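Local structure of glutathione S-transferase, N-terminal domain protein (Pseudomonas putida, 4NAX) at residues G102-Q107 with E176-A181; E19-Y24 with I41-E46; V163-L168 with K208-V213; A6-R11 with F62-A67. The protein binds oxidised glutathione disulfide, one molecule per subunit, and probably acts as a transferase of the glutathione S-transferase superfamily. All blocks are in the same frame, centred on the assembly; numbering follows the deposited sequence.

Contact 1 (G102-Q107 with E176-A181)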
loop_
_atom_site.group_PDB
_atom_site.type_symbol
_atom_site.label_atom_id
_atom_site.label_comp_id
_atom_site.label_asym_id
_atom_site.label_seq_id
_atom_site.Cartn_x
_atom_site.Cartn_y
_atom_site.Cartn_z
ATOM N N GLY A 102 -15.296 -4.694 13.747
ATOM C CA GLY A 102 -16.070 -3.459 13.775
ATOM C C GLY A 102 -15.407 -2.292 14.474
ATOM O O GLY A 102 -16.071 -1.304 14.788
ATOM N N GLN A 103 -14.103 -2.376 14.687
ATOM C CA GLN A 103 -13.343 -1.341 15.386
ATOM C C GLN A 103 -12.280 -0.738 14.472
ATOM O O GLN A 103 -11.703 -1.430 13.635
ATOM C CB GLN A 103 -12.633 -1.963 16.595
ATOM C CG GLN A 103 -13.570 -2.533 17.656
ATOM C CD GLN A 103 -12.804 -3.085 18.842
ATOM O OE1 GLN A 103 -11.980 -2.394 19.428
ATOM N NE2 GLN A 103 -13.064 -4.334 19.198
ATOM N N LEU A 104 -12.018 0.547 14.666
ATOM C CA LEU A 104 -10.867 1.248 14.095
ATOM C C LEU A 104 -10.940 1.457 12.596
ATOM O O LEU A 104 -9.939 1.762 11.939
ATOM C CB LEU A 104 -9.552 0.603 14.543
ATOM C CG LEU A 104 -9.369 0.631 16.071
ATOM C CD1 LEU A 104 -8.203 -0.225 16.491
ATOM C CD2 LEU A 104 -9.139 2.026 16.608
ATOM N N LEU A 105 -12.149 1.383 12.069
ATOM C CA LEU A 105 -12.433 1.800 10.698
ATOM C C LEU A 105 -13.900 2.207 10.714
ATOM O O LEU A 105 -14.772 1.383 10.954
ATOM C CB LEU A 105 -12.188 0.682 9.690
ATOM C CG LEU A 105 -12.474 0.976 8.215
ATOM C CD1 LEU A 105 -11.717 2.201 7.713
ATOM C CD2 LEU A 105 -12.158 -0.244 7.346
ATOM N N SER A 106 -14.163 3.485 10.485
ATOM C CA SER A 106 -15.504 4.031 10.637
ATOM C C SER A 106 -16.520 3.307 9.797
ATOM O O SER A 106 -16.242 2.938 8.666
ATOM C CB SER A 106 -15.516 5.492 10.214
ATOM O OG SER A 106 -16.781 6.089 10.452
ATOM N N GLN A 107 -17.720 3.181 10.359
ATOM C CA GLN A 107 -18.884 2.689 9.636
ATOM C C GLN A 107 -19.526 3.788 8.780
ATOM O O GLN A 107 -20.344 3.488 7.906
ATOM C CB GLN A 107 -19.965 2.128 10.573
ATOM C CG GLN A 107 -19.479 1.312 11.771
ATOM C CD GLN A 107 -19.378 -0.174 11.499
ATOM O OE1 GLN A 107 -20.196 -0.742 10.775
ATOM N NE2 GLN A 107 -18.366 -0.819 12.087
ATOM N N GLU A 176 -11.463 11.114 11.665
ATOM C CA GLU A 176 -12.189 11.713 12.790
ATOM C C GLU A 176 -12.072 10.928 14.084
ATOM O O GLU A 176 -12.136 11.515 15.170
ATOM C CB GLU A 176 -13.656 11.968 12.420
ATOM C CG GLU A 176 -13.777 13.095 11.388
ATOM C CD GLU A 176 -15.168 13.323 10.822
ATOM O OE1 GLU A 176 -16.065 12.489 11.049
ATOM O OE2 GLU A 176 -15.358 14.345 10.120
ATOM N N GLU A 177 -11.895 9.616 13.962
ATOM C CA GLU A 177 -11.590 8.761 15.103
ATOM C C GLU A 177 -10.267 8.043 14.869
ATOM O O GLU A 177 -9.886 7.769 13.721
ATOM C CB GLU A 177 -12.687 7.713 15.325
ATOM C CG GLU A 177 -14.023 8.268 15.796
ATOM C CD GLU A 177 -14.838 8.871 14.667
ATOM O OE1 GLU A 177 -15.319 10.009 14.834
ATOM O OE2 GLU A 177 -14.988 8.219 13.611
ATOM N N TYR A 178 -9.572 7.733 15.962
ATOM C CA TYR A 178 -8.409 6.858 15.930
ATOM C C TYR A 178 -8.727 5.642 15.073
ATOM O O TYR A 178 -9.805 5.055 15.174
ATOM C CB TYR A 178 -8.059 6.435 17.353
ATOM C CG TYR A 178 -6.886 5.476 17.505
ATOM C CD1 TYR A 178 -5.616 5.830 17.094
ATOM C CD2 TYR A 178 -7.059 4.238 18.112
ATOM C CE1 TYR A 178 -4.534 4.983 17.288
ATOM C CE2 TYR A 178 -5.998 3.383 18.310
ATOM C CZ TYR A 178 -4.727 3.750 17.893
ATOM O OH TYR A 178 -3.641 2.920 18.105
ATOM N N SER A 179 -7.801 5.265 14.199
ATOM C CA SER A 179 -8.108 4.244 13.201
ATOM C C SER A 179 -6.881 3.466 12.785
ATOM O O SER A 179 -5.739 3.769 13.172
ATOM C CB SER A 179 -8.681 4.910 11.946
ATOM O OG SER A 179 -7.652 5.532 11.169
ATOM N N ILE A 180 -7.134 2.466 11.940
ATOM C CA ILE A 180 -6.058 1.716 11.312
ATOM C C ILE A 180 -5.070 2.586 10.533
ATOM O O ILE A 180 -3.922 2.162 10.333
ATOM C CB ILE A 180 -6.588 0.567 10.419
ATOM C CG1 ILE A 180 -7.495 1.057 9.287
ATOM C CG2 ILE A 180 -7.253 -0.486 11.292
ATOM C CD1 ILE A 180 -7.952 -0.063 8.361
ATOM N N ALA A 181 -5.480 3.768 10.057
ATOM C CA ALA A 181 -4.506 4.651 9.392
ATOM C C ALA A 181 -3.429 5.117 10.378
ATOM O O ALA A 181 -2.250 5.209 10.019
ATOM C CB ALA A 181 -5.189 5.850 8.744
#

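Contact 2 (E19-Y24 with I41-E46)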
loop_
_atom_site.group_PDB
_atom_site.type_symbol
_atom_site.label_atom_id
_atom_site.label_comp_id
_atom_site.label_asym_id
_atom_site.label_seq_id
_atom_site.Cartn_x
_atom_site.Cartn_y
_atom_site.Cartn_z
ATOM N N GLU A 19 -7.771 -22.481 18.091
ATOM C CA GLU A 19 -8.998 -21.701 18.029
ATOM C C GLU A 19 -8.729 -20.193 17.932
ATOM O O GLU A 19 -9.660 -19.411 17.768
ATOM C CB GLU A 19 -9.862 -21.999 19.263
ATOM C CG GLU A 19 -9.426 -21.349 20.591
ATOM C CD GLU A 19 -8.223 -21.975 21.325
ATOM O OE1 GLU A 19 -7.958 -21.495 22.447
ATOM O OE2 GLU A 19 -7.545 -22.893 20.828
ATOM N N ARG A 20 -7.461 -19.790 18.069
ATOM C CA ARG A 20 -7.069 -18.377 18.012
ATOM C C ARG A 20 -6.422 -18.027 16.701
ATOM O O ARG A 20 -5.677 -18.813 16.138
ATOM C CB ARG A 20 -6.069 -18.035 19.128
ATOM C CG ARG A 20 -6.658 -18.219 20.512
ATOM C CD ARG A 20 -5.705 -17.794 21.622
ATOM N NE ARG A 20 -6.336 -18.143 22.880
ATOM C CZ ARG A 20 -5.730 -18.280 24.050
ATOM N NH1 ARG A 20 -4.434 -18.065 24.166
ATOM N NH2 ARG A 20 -6.451 -18.639 25.116
ATOM N N LEU A 21 -6.649 -16.784 16.266
ATOM C CA LEU A 21 -5.885 -16.205 15.167
ATOM C C LEU A 21 -4.386 -16.390 15.431
ATOM O O LEU A 21 -3.890 -16.117 16.537
ATOM C CB LEU A 21 -6.250 -14.735 15.021
ATOM C CG LEU A 21 -5.562 -13.999 13.865
ATOM C CD1 LEU A 21 -6.473 -12.911 13.329
ATOM C CD2 LEU A 21 -4.222 -13.392 14.268
ATOM N N GLN A 22 -3.689 -16.846 14.397
ATOM C CA GLN A 22 -2.252 -17.079 14.422
ATOM C C GLN A 22 -1.556 -15.925 13.720
ATOM O O GLN A 22 -1.893 -15.584 12.588
ATOM C CB GLN A 22 -1.911 -18.403 13.714
ATOM C CG GLN A 22 -2.673 -19.613 14.257
ATOM C CD GLN A 22 -2.199 -20.039 15.626
ATOM O OE1 GLN A 22 -1.019 -20.358 15.812
ATOM N NE2 GLN A 22 -3.097 -20.061 16.586
ATOM N N LEU A 23 -0.590 -15.329 14.413
ATOM C CA LEU A 23 0.215 -14.239 13.889
ATOM C C LEU A 23 1.646 -14.699 13.693
ATOM O O LEU A 23 2.249 -15.241 14.613
ATOM C CB LEU A 23 0.209 -13.056 14.854
ATOM C CG LEU A 23 1.125 -11.892 14.514
ATOM C CD1 LEU A 23 0.735 -11.209 13.205
ATOM C CD2 LEU A 23 1.158 -10.887 15.654
ATOM N N TYR A 24 2.192 -14.469 12.499
ATOM C CA TYR A 24 3.573 -14.844 12.164
ATOM C C TYR A 24 4.298 -13.548 11.856
ATOM O O TYR A 24 4.034 -12.915 10.836
ATOM C CB TYR A 24 3.604 -15.826 10.993
ATOM C CG TYR A 24 2.639 -16.991 11.168
ATOM C CD1 TYR A 24 2.976 -18.136 11.897
ATOM C CD2 TYR A 24 1.360 -16.927 10.637
ATOM C CE1 TYR A 24 2.067 -19.177 12.055
ATOM C CE2 TYR A 24 0.463 -17.973 10.775
ATOM C CZ TYR A 24 0.806 -19.084 11.503
ATOM O OH TYR A 24 -0.102 -20.113 11.621
ATOM N N ILE A 41 -7.959 -4.118 19.739
ATOM C CA ILE A 41 -9.308 -4.625 19.539
ATOM C C ILE A 41 -9.663 -5.747 20.512
ATOM O O ILE A 41 -10.828 -6.124 20.621
ATOM C CB ILE A 41 -9.594 -5.042 18.074
ATOM C CG1 ILE A 41 -8.809 -6.294 17.685
ATOM C CG2 ILE A 41 -9.342 -3.860 17.142
ATOM C CD1 ILE A 41 -8.993 -6.766 16.259
ATOM N N GLY A 42 -8.667 -6.274 21.217
ATOM C CA GLY A 42 -8.902 -7.294 22.229
ATOM C C GLY A 42 -9.190 -8.687 21.692
ATOM O O GLY A 42 -9.766 -9.513 22.377
ATOM N N LEU A 43 -8.769 -8.956 20.464
ATOM C CA LEU A 43 -8.998 -10.250 19.843
ATOM C C LEU A 43 -7.910 -11.209 20.293
ATOM O O LEU A 43 -6.707 -10.899 20.198
ATOM C CB LEU A 43 -8.972 -10.138 18.322
ATOM C CG LEU A 43 -9.182 -11.409 17.508
ATOM C CD1 LEU A 43 -10.585 -11.956 17.706
ATOM C CD2 LEU A 43 -8.956 -11.128 16.031
ATOM N N ALA A 44 -8.318 -12.381 20.764
ATOM C CA ALA A 44 -7.345 -13.409 21.130
ATOM C C ALA A 44 -6.451 -13.734 19.951
ATOM O O ALA A 44 -6.918 -13.850 18.835
ATOM C CB ALA A 44 -8.064 -14.664 21.599
ATOM N N TYR A 45 -5.157 -13.903 20.201
ATOM C CA TYR A 45 -4.248 -14.312 19.160
ATOM C C TYR A 45 -3.048 -15.008 19.740
ATOM O O TYR A 45 -2.724 -14.832 20.921
ATOM C CB TYR A 45 -3.816 -13.131 18.299
ATOM C CG TYR A 45 -2.893 -12.116 18.952
ATOM C CD1 TYR A 45 -3.361 -11.195 19.876
ATOM C CD2 TYR A 45 -1.566 -12.054 18.596
ATOM C CE1 TYR A 45 -2.532 -10.239 20.447
ATOM C CE2 TYR A 45 -0.716 -11.103 19.125
ATOM C CZ TYR A 45 -1.185 -10.206 20.066
ATOM O OH TYR A 45 -0.306 -9.258 20.542
ATOM N N GLU A 46 -2.403 -15.802 18.893
ATOM C CA GLU A 46 -1.221 -16.554 19.245
ATOM C C GLU A 46 -0.093 -16.080 18.343
ATOM O O GLU A 46 -0.086 -16.320 17.126
ATOM C CB GLU A 46 -1.478 -18.049 19.052
ATOM C CG GLU A 46 -0.302 -18.910 19.458
ATOM C CD GLU A 46 -0.556 -20.400 19.326
ATOM O OE1 GLU A 46 -1.711 -20.821 19.113
ATOM O OE2 GLU A 46 0.435 -21.160 19.455
HETATM O O HOH W 1 -2.461 -17.020 22.551
HETATM O O HOH W 2 -8.796 -15.281 17.563
#

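Contact 3 (V163-L168 with K208-V213)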
loop_
_atom_site.group_PDB
_atom_site.type_symbol
_atom_site.label_atom_id
_atom_site.label_comp_id
_atom_site.label_asym_id
_atom_site.label_seq_id
_atom_site.Cartn_x
_atom_site.Cartn_y
_atom_site.Cartn_z
ATOM N N VAL A 163 3.307 16.505 4.568
ATOM C CA VAL A 163 1.914 16.170 4.264
ATOM C C VAL A 163 1.196 15.758 5.551
ATOM O O VAL A 163 0.097 16.232 5.839
ATOM C CB VAL A 163 1.813 15.060 3.191
ATOM C CG1 VAL A 163 0.385 14.625 3.007
ATOM C CG2 VAL A 163 2.385 15.538 1.853
ATOM N N LEU A 164 1.820 14.881 6.327
ATOM C CA LEU A 164 1.244 14.477 7.594
ATOM C C LEU A 164 1.042 15.650 8.537
ATOM O O LEU A 164 -0.001 15.777 9.188
ATOM C CB LEU A 164 2.108 13.428 8.284
ATOM C CG LEU A 164 2.153 12.037 7.693
ATOM C CD1 LEU A 164 3.099 11.189 8.525
ATOM C CD2 LEU A 164 0.778 11.384 7.662
ATOM N N ASP A 165 2.064 16.496 8.628
ATOM C CA ASP A 165 2.063 17.582 9.592
ATOM C C ASP A 165 0.951 18.578 9.291
ATOM O O ASP A 165 0.239 19.033 10.191
ATOM C CB ASP A 165 3.422 18.273 9.589
ATOM C CG ASP A 165 3.648 19.119 10.807
ATOM O OD1 ASP A 165 3.735 18.556 11.909
ATOM O OD2 ASP A 165 3.761 20.355 10.645
ATOM N N ARG A 166 0.819 18.945 8.019
ATOM C CA ARG A 166 -0.214 19.884 7.620
ATOM C C ARG A 166 -1.587 19.276 7.851
ATOM O O ARG A 166 -2.533 19.963 8.261
ATOM C CB ARG A 166 -0.041 20.336 6.173
ATOM C CG ARG A 166 1.208 21.198 5.986
ATOM C CD ARG A 166 1.307 21.789 4.583
ATOM N NE ARG A 166 1.406 20.748 3.560
ATOM C CZ ARG A 166 2.528 20.119 3.203
ATOM N NH1 ARG A 166 2.492 19.177 2.266
ATOM N NH2 ARG A 166 3.683 20.429 3.765
ATOM N N HIS A 167 -1.722 17.982 7.563
ATOM C CA HIS A 167 -3.003 17.327 7.751
ATOM C C HIS A 167 -3.423 17.304 9.229
ATOM O O HIS A 167 -4.598 17.451 9.560
ATOM C CB HIS A 167 -2.944 15.897 7.198
ATOM C CG HIS A 167 -4.205 15.140 7.425
ATOM N ND1 HIS A 167 -5.365 15.431 6.752
ATOM C CD2 HIS A 167 -4.512 14.169 8.312
ATOM C CE1 HIS A 167 -6.329 14.642 7.196
ATOM N NE2 HIS A 167 -5.834 13.868 8.140
ATOM N N LEU A 168 -2.459 17.068 10.107
ATOM C CA LEU A 168 -2.745 16.858 11.527
ATOM C C LEU A 168 -2.949 18.145 12.328
ATOM O O LEU A 168 -3.404 18.107 13.466
ATOM C CB LEU A 168 -1.640 16.003 12.161
ATOM C CG LEU A 168 -1.677 14.539 11.703
ATOM C CD1 LEU A 168 -0.385 13.847 12.104
ATOM C CD2 LEU A 168 -2.882 13.792 12.278
ATOM N N LYS A 208 5.790 19.690 14.196
ATOM C CA LYS A 208 5.265 19.731 15.560
ATOM C C LYS A 208 3.983 18.943 15.716
ATOM O O LYS A 208 3.712 18.387 16.787
ATOM C CB LYS A 208 5.022 21.173 16.009
ATOM C CG LYS A 208 6.281 22.036 16.036
ATOM C CD LYS A 208 7.350 21.458 16.959
ATOM C CE LYS A 208 8.351 22.503 17.426
ATOM N NZ LYS A 208 9.165 23.029 16.297
ATOM N N GLU A 209 3.193 18.882 14.652
ATOM C CA GLU A 209 1.931 18.146 14.720
ATOM C C GLU A 209 2.195 16.639 14.691
ATOM O O GLU A 209 1.590 15.877 15.443
ATOM C CB GLU A 209 0.974 18.543 13.597
ATOM C CG GLU A 209 0.767 20.049 13.435
ATOM C CD GLU A 209 0.223 20.717 14.684
ATOM O OE1 GLU A 209 0.581 21.883 14.937
ATOM O OE2 GLU A 209 -0.555 20.080 15.412
ATOM N N VAL A 210 3.102 16.208 13.826
ATOM C CA VAL A 210 3.501 14.803 13.806
ATOM C C VAL A 210 4.082 14.393 15.164
ATOM O O VAL A 210 3.769 13.326 15.683
ATOM C CB VAL A 210 4.517 14.523 12.694
ATOM C CG1 VAL A 210 4.933 13.063 12.706
ATOM C CG2 VAL A 210 3.938 14.872 11.326
ATOM N N GLN A 211 4.918 15.256 15.758
ATOM C CA GLN A 211 5.487 14.971 17.077
ATOM C C GLN A 211 4.397 14.799 18.130
ATOM O O GLN A 211 4.441 13.875 18.940
ATOM C CB GLN A 211 6.403 16.103 17.527
ATOM C CG GLN A 211 7.720 16.193 16.785
ATOM C CD GLN A 211 8.479 17.455 17.138
ATOM O OE1 GLN A 211 9.054 18.108 16.270
ATOM N NE2 GLN A 211 8.457 17.818 18.415
ATOM N N ARG A 212 3.425 15.705 18.118
ATOM C CA ARG A 212 2.331 15.663 19.075
ATOM C C ARG A 212 1.533 14.368 18.969
ATOM O O ARG A 212 1.249 13.714 19.978
ATOM C CB ARG A 212 1.413 16.865 18.875
ATOM C CG ARG A 212 0.105 16.814 19.642
ATOM C CD ARG A 212 -0.695 18.097 19.442
ATOM N NE ARG A 212 -1.019 18.293 18.024
ATOM C CZ ARG A 212 -2.022 17.694 17.386
ATOM N NH1 ARG A 212 -2.844 16.873 18.022
ATOM N NH2 ARG A 212 -2.198 17.903 16.093
ATOM N N VAL A 213 1.151 14.008 17.752
ATOM C CA VAL A 213 0.309 12.827 17.557
ATOM C C VAL A 213 1.114 11.532 17.800
ATOM O O VAL A 213 0.600 10.583 18.402
ATOM C CB VAL A 213 -0.390 12.870 16.189
ATOM C CG1 VAL A 213 -1.213 11.614 15.977
ATOM C CG2 VAL A 213 -1.287 14.099 16.125
HETATM O O HOH W 3 4.553 21.982 12.680
#

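Contact 4 (A6-R11 with F62-A67)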
loop_
_atom_site.group_PDB
_atom_site.type_symbol
_atom_site.label_atom_id
_atom_site.label_comp_id
_atom_site.label_asym_id
_atom_site.label_seq_id
_atom_site.Cartn_x
_atom_site.Cartn_y
_atom_site.Cartn_z
ATOM N N ALA A 6 -3.849 -28.252 7.468
ATOM C CA ALA A 6 -3.819 -28.105 5.999
ATOM C C ALA A 6 -2.855 -27.012 5.510
ATOM O O ALA A 6 -2.490 -26.980 4.339
ATOM C CB ALA A 6 -5.219 -27.824 5.470
ATOM N N PHE A 7 -2.475 -26.110 6.411
ATOM C CA PHE A 7 -1.584 -25.011 6.098
ATOM C C PHE A 7 -0.180 -25.373 6.561
ATOM O O PHE A 7 0.065 -25.457 7.767
ATOM C CB PHE A 7 -2.091 -23.751 6.796
ATOM C CG PHE A 7 -3.406 -23.293 6.257
ATOM C CD1 PHE A 7 -4.589 -23.838 6.742
ATOM C CD2 PHE A 7 -3.463 -22.344 5.251
ATOM C CE1 PHE A 7 -5.807 -23.453 6.214
ATOM C CE2 PHE A 7 -4.675 -21.948 4.725
ATOM C CZ PHE A 7 -5.853 -22.494 5.209
ATOM N N PRO A 8 0.762 -25.572 5.611
ATOM C CA PRO A 8 2.108 -26.003 6.008
ATOM C C PRO A 8 2.853 -25.071 6.956
ATOM O O PRO A 8 3.758 -25.501 7.656
ATOM C CB PRO A 8 2.845 -26.119 4.669
ATOM C CG PRO A 8 1.770 -26.440 3.688
ATOM C CD PRO A 8 0.564 -25.678 4.150
ATOM N N ILE A 9 2.476 -23.800 7.006
ATOM C CA ILE A 9 3.114 -22.900 7.960
ATOM C C ILE A 9 3.037 -23.448 9.396
ATOM O O ILE A 9 3.944 -23.216 10.209
ATOM C CB ILE A 9 2.538 -21.471 7.828
ATOM C CG1 ILE A 9 3.443 -20.469 8.551
ATOM C CG2 ILE A 9 1.108 -21.379 8.322
ATOM C CD1 ILE A 9 3.196 -19.022 8.172
ATOM N N THR A 10 1.957 -24.170 9.695
ATOM C CA THR A 10 1.732 -24.681 11.043
ATOM C C THR A 10 2.661 -25.837 11.399
ATOM O O THR A 10 2.773 -26.203 12.568
ATOM C CB THR A 10 0.272 -25.109 11.268
ATOM O OG1 THR A 10 -0.041 -26.241 10.437
ATOM C CG2 THR A 10 -0.698 -23.939 10.989
ATOM N N ARG A 11 3.333 -26.406 10.399
ATOM C CA ARG A 11 4.342 -27.428 10.666
ATOM C C ARG A 11 5.559 -26.793 11.324
ATOM O O ARG A 11 6.193 -27.383 12.197
ATOM C CB ARG A 11 4.762 -28.139 9.374
ATOM C CG ARG A 11 3.665 -28.994 8.771
ATOM C CD ARG A 11 4.072 -29.540 7.416
ATOM N NE ARG A 11 2.903 -29.787 6.577
ATOM C CZ ARG A 11 2.926 -29.908 5.249
ATOM N NH1 ARG A 11 4.062 -29.768 4.566
ATOM N NH2 ARG A 11 1.795 -30.155 4.595
ATOM N N PHE A 62 6.868 -20.978 5.575
ATOM C CA PHE A 62 6.411 -19.588 5.667
ATOM C C PHE A 62 5.828 -19.073 4.347
ATOM O O PHE A 62 4.740 -18.505 4.340
ATOM C CB PHE A 62 7.525 -18.643 6.140
ATOM C CG PHE A 62 7.043 -17.243 6.378
ATOM C CD1 PHE A 62 6.279 -16.955 7.476
ATOM C CD2 PHE A 62 7.305 -16.224 5.481
ATOM C CE1 PHE A 62 5.797 -15.690 7.705
ATOM C CE2 PHE A 62 6.816 -14.957 5.687
ATOM C CZ PHE A 62 6.067 -14.682 6.812
ATOM N N ILE A 63 6.558 -19.309 3.252
ATOM C CA ILE A 63 6.166 -18.809 1.954
ATOM C C ILE A 63 4.850 -19.429 1.486
ATOM O O ILE A 63 4.100 -18.795 0.737
ATOM C CB ILE A 63 7.308 -18.999 0.936
ATOM C CG1 ILE A 63 8.463 -18.055 1.307
ATOM C CG2 ILE A 63 6.873 -18.742 -0.500
ATOM C CD1 ILE A 63 9.738 -18.289 0.546
ATOM N N SER A 64 4.563 -20.665 1.916
ATOM C CA SER A 64 3.313 -21.334 1.538
ATOM C C SER A 64 2.090 -20.522 1.926
ATOM O O SER A 64 1.038 -20.644 1.303
ATOM C CB SER A 64 3.214 -22.740 2.128
ATOM O OG SER A 64 3.013 -22.758 3.531
ATOM N N LEU A 65 2.217 -19.705 2.966
ATOM C CA LEU A 65 1.156 -18.782 3.314
ATOM C C LEU A 65 1.503 -17.369 2.857
ATOM O O LEU A 65 0.712 -16.710 2.190
ATOM C CB LEU A 65 0.895 -18.821 4.803
ATOM C CG LEU A 65 -0.315 -17.982 5.205
ATOM C CD1 LEU A 65 -1.030 -18.578 6.381
ATOM C CD2 LEU A 65 0.093 -16.550 5.477
ATOM N N SER A 66 2.706 -16.913 3.180
ATOM C CA SER A 66 3.086 -15.533 2.930
ATOM C C SER A 66 3.944 -15.458 1.672
ATOM O O SER A 66 5.169 -15.558 1.723
ATOM C CB SER A 66 3.797 -15.007 4.162
ATOM O OG SER A 66 3.875 -13.607 4.077
ATOM N N ALA A 67 3.271 -15.334 0.521
ATOM C CA ALA A 67 3.882 -15.616 -0.781
ATOM C C ALA A 67 5.027 -14.683 -1.125
ATOM O O ALA A 67 5.923 -15.047 -1.882
ATOM C CB ALA A 67 2.845 -15.561 -1.904
HETATM O O HOH W 4 0.671 -22.372 4.970
#

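Contact 1 (G102-Q107 with E176-A181)
Leu104 meets Tyr178 and Ile180 through separate parts of its structure. Its CD2 branch comes obliquely to the phenol ring, reaching Tyr178 CD2 at 3.4 Å, while Leu104 CB lies 4.1 Å from Ile180 CG2. Between these apolar touches, Ile180 N donates to Leu104 O (2.9 Å, N-H...O angle 162°), arriving in the carbonyl plane. Ile180 holds CG1 between its backbone N and carbonyl carbon (chi1 59°), which leaves CG2 beside the N, next to Leu104; CG2 also touches Leu104 O, at 3.6 Å. Farther along the loop, Leu105 CD2 approaches Ile180 CD1 at 4.3 Å.

Ile180 is positioned by the start of helix 180-193. Ser179 is the N-cap of that helix, and Ser179 OG accepts from Ala181 N at 3.0 Å. Asp182 returns a carboxylate oxygen to Ser179 N, the reciprocal half of a capping box, and Tyr178, just ahead of the cap, packs on Ile183. The Ser-X-X-Asp pattern and this packing are consistent with the capping box and hydrophobic staple of the glutathione transferase C-terminal domain. The Tyr178 hydroxyl is bonded to Glu40 of helix 31-41, on which Leu104 also packs.

Chemically, two successive amides at the helix start are thus satisfied from different sources, Ile180 N by the distant loop 102-107 and Ala181 N by the cap; the Leu104 carbonyl probably also interacts favourably with the positive end of the helix dipole.

Contact 2 (E19-Y24 with I41-E46)
Leu21 lies against Leu43 and Tyr45: the Leu21 and Leu43 side chains cross at about a right angle, Leu21 CD1 lying 4.1 Å from Leu43 CD2, and Leu21 CD2 rests 4.1 Å from Tyr45 CB. Farther along the strand, Leu23 runs beside the tyrosine in the same direction, with Leu23 CD2 4.0 Å from Tyr45 CE2.

The backbones pair in parallel around Gln22 and Glu46: Glu46 N donates to Leu21 O (2.8 Å), and Leu23 N to Glu46 O (2.9 Å). At the polar edge Gln22, bent at chi2 (-72°), turns its amide to Glu46. Gln22 NE2 gives one N-H to Glu46 OE1 (3.0 Å), from 50° above the carboxylate plane, and the other to Arg20 O (2.9 Å), while Gln22 OE1 accepts from His48. Glu46 also receives the backbone amides of Lys16 and His17. A leucine in place of Gln22 would probably leave Arg20 O and His48 each without this mate and weaken the grip on the buried Glu46 carboxylate.

Strands 21-25 and 45-49 are the two strands of a beta-alpha-beta unit of the thioredoxin-like domain; connecting helix 31-41 packs on Leu21, Leu23, Leu43 and Tyr45 through Leu38 and Val34, and strand 73-76 flanks strand 21-25 antiparallel.

Contact 3 (V163-L168 with K208-V213)
Asp165 of helix 148-168 reaches across to the opening turn of helix 208-219, both in the all-helical C-terminal domain of the glutathione transferase fold; segments 163-168 and 208-213 cross at 76° with their axes 7.9 Å apart. At Lys208 the link is indirect: a water accepts from its backbone N and donates to Asp165 OD2, while the ammonium group turns away to Asp205 O.

Glu209 follows, its N giving Asp165 OD1 a short but bent and weak bond (2.8 Å), and Glu209 CB rests 3.9 Å from Leu168 CB. Next, Val210 N makes the straighter bond to Asp165 OD1 (3.1 Å, N-H...O angle 160°), nearly along the C-O axis. The Asp165 CG stands anti to its own backbone N (chi1 -163°), which carries the carboxylate out to these amides, and its negative charge probably also suits the positive end of the helix. Alanine in place of Asp165 would probably leave the Glu209 and Val210 amides without their shared acceptor and the helix start without its nearby negative charge.

Val210 CG2 packs 3.8 Å from Leu164 CB. Arg212 comes next, gripping Glu209 OE2 side-on with NE and NH2 (NH2 at 2.8 Å); NH2 also makes a weak bond to Leu168 O. Val213 ends the walk: its CG2 lies over one face of the Arg212 guanidinium, offset toward the rim, and 4.1 Å from Leu168 CD1.

Contact 4 (A6-R11 with F62-A67)
Ile9 packs against Phe62 and Leu65, and its side chain makes most of the contact. From CB it divides. The CG2 branch, set between the backbone N and the carbonyl carbon, meets Leu65 CD1 at 4.0 Å, the two side chains crossing at a slant. The other branch leaves with CG1 anti to the backbone N (chi1 -165°) and stays extended, which brings the terminal methyl to Phe62. That methyl, CD1, lies 3.8 Å from Phe62 CD1 and 4.1 Å from Leu65 CB; Ile9 and Phe62 run side by side, pointing the same way. Tyr24 of strand 21-25 also touches both Ile9 and Phe62.

A water links the backbone of Ile9 to helix 60-65: it accepts from Ile9 N (3.1 Å) and donates to Ser64 OG (2.8 Å). That hydroxyl is itself bonded to Glu61 O, three residues earlier in the helix, and Ser64 OG lies 3.6 Å from Pro8 CB. Pro8 CB in turn sits over the centre of one face of the Arg11 guanidinium, within the same segment.

The Phe62 side chain comes within about 6 Å of a bound glutathione disulfide. Helix 60-65 follows strand 45-49 of the thioredoxin-like N-terminal domain of glutathione transferases, and the segment ahead of the first strand folds back against it.

How the contacts relate
Contacts 2 and 4 belong to the thioredoxin-like half, and contact 2 is nested in the chain loop that contact 4 closes; Tyr24 joins them by packing on Ile9 and Phe62. Contact 3 lies in the helical half, its centre about 32 Å from that of contact 2, on the other side of the chain's centre. Contact 1 is the go-between: Gln103 and Leu104 touch Ile41 of contact 2, and its helix 180-193 packs on the helices of contact 3. Contact 4 is the most buried and nearly all apolar, with one bridging water; the others, only partly buried, add strand pairing (contact 2) or bonds to the first turns of helices (contacts 1 and 3).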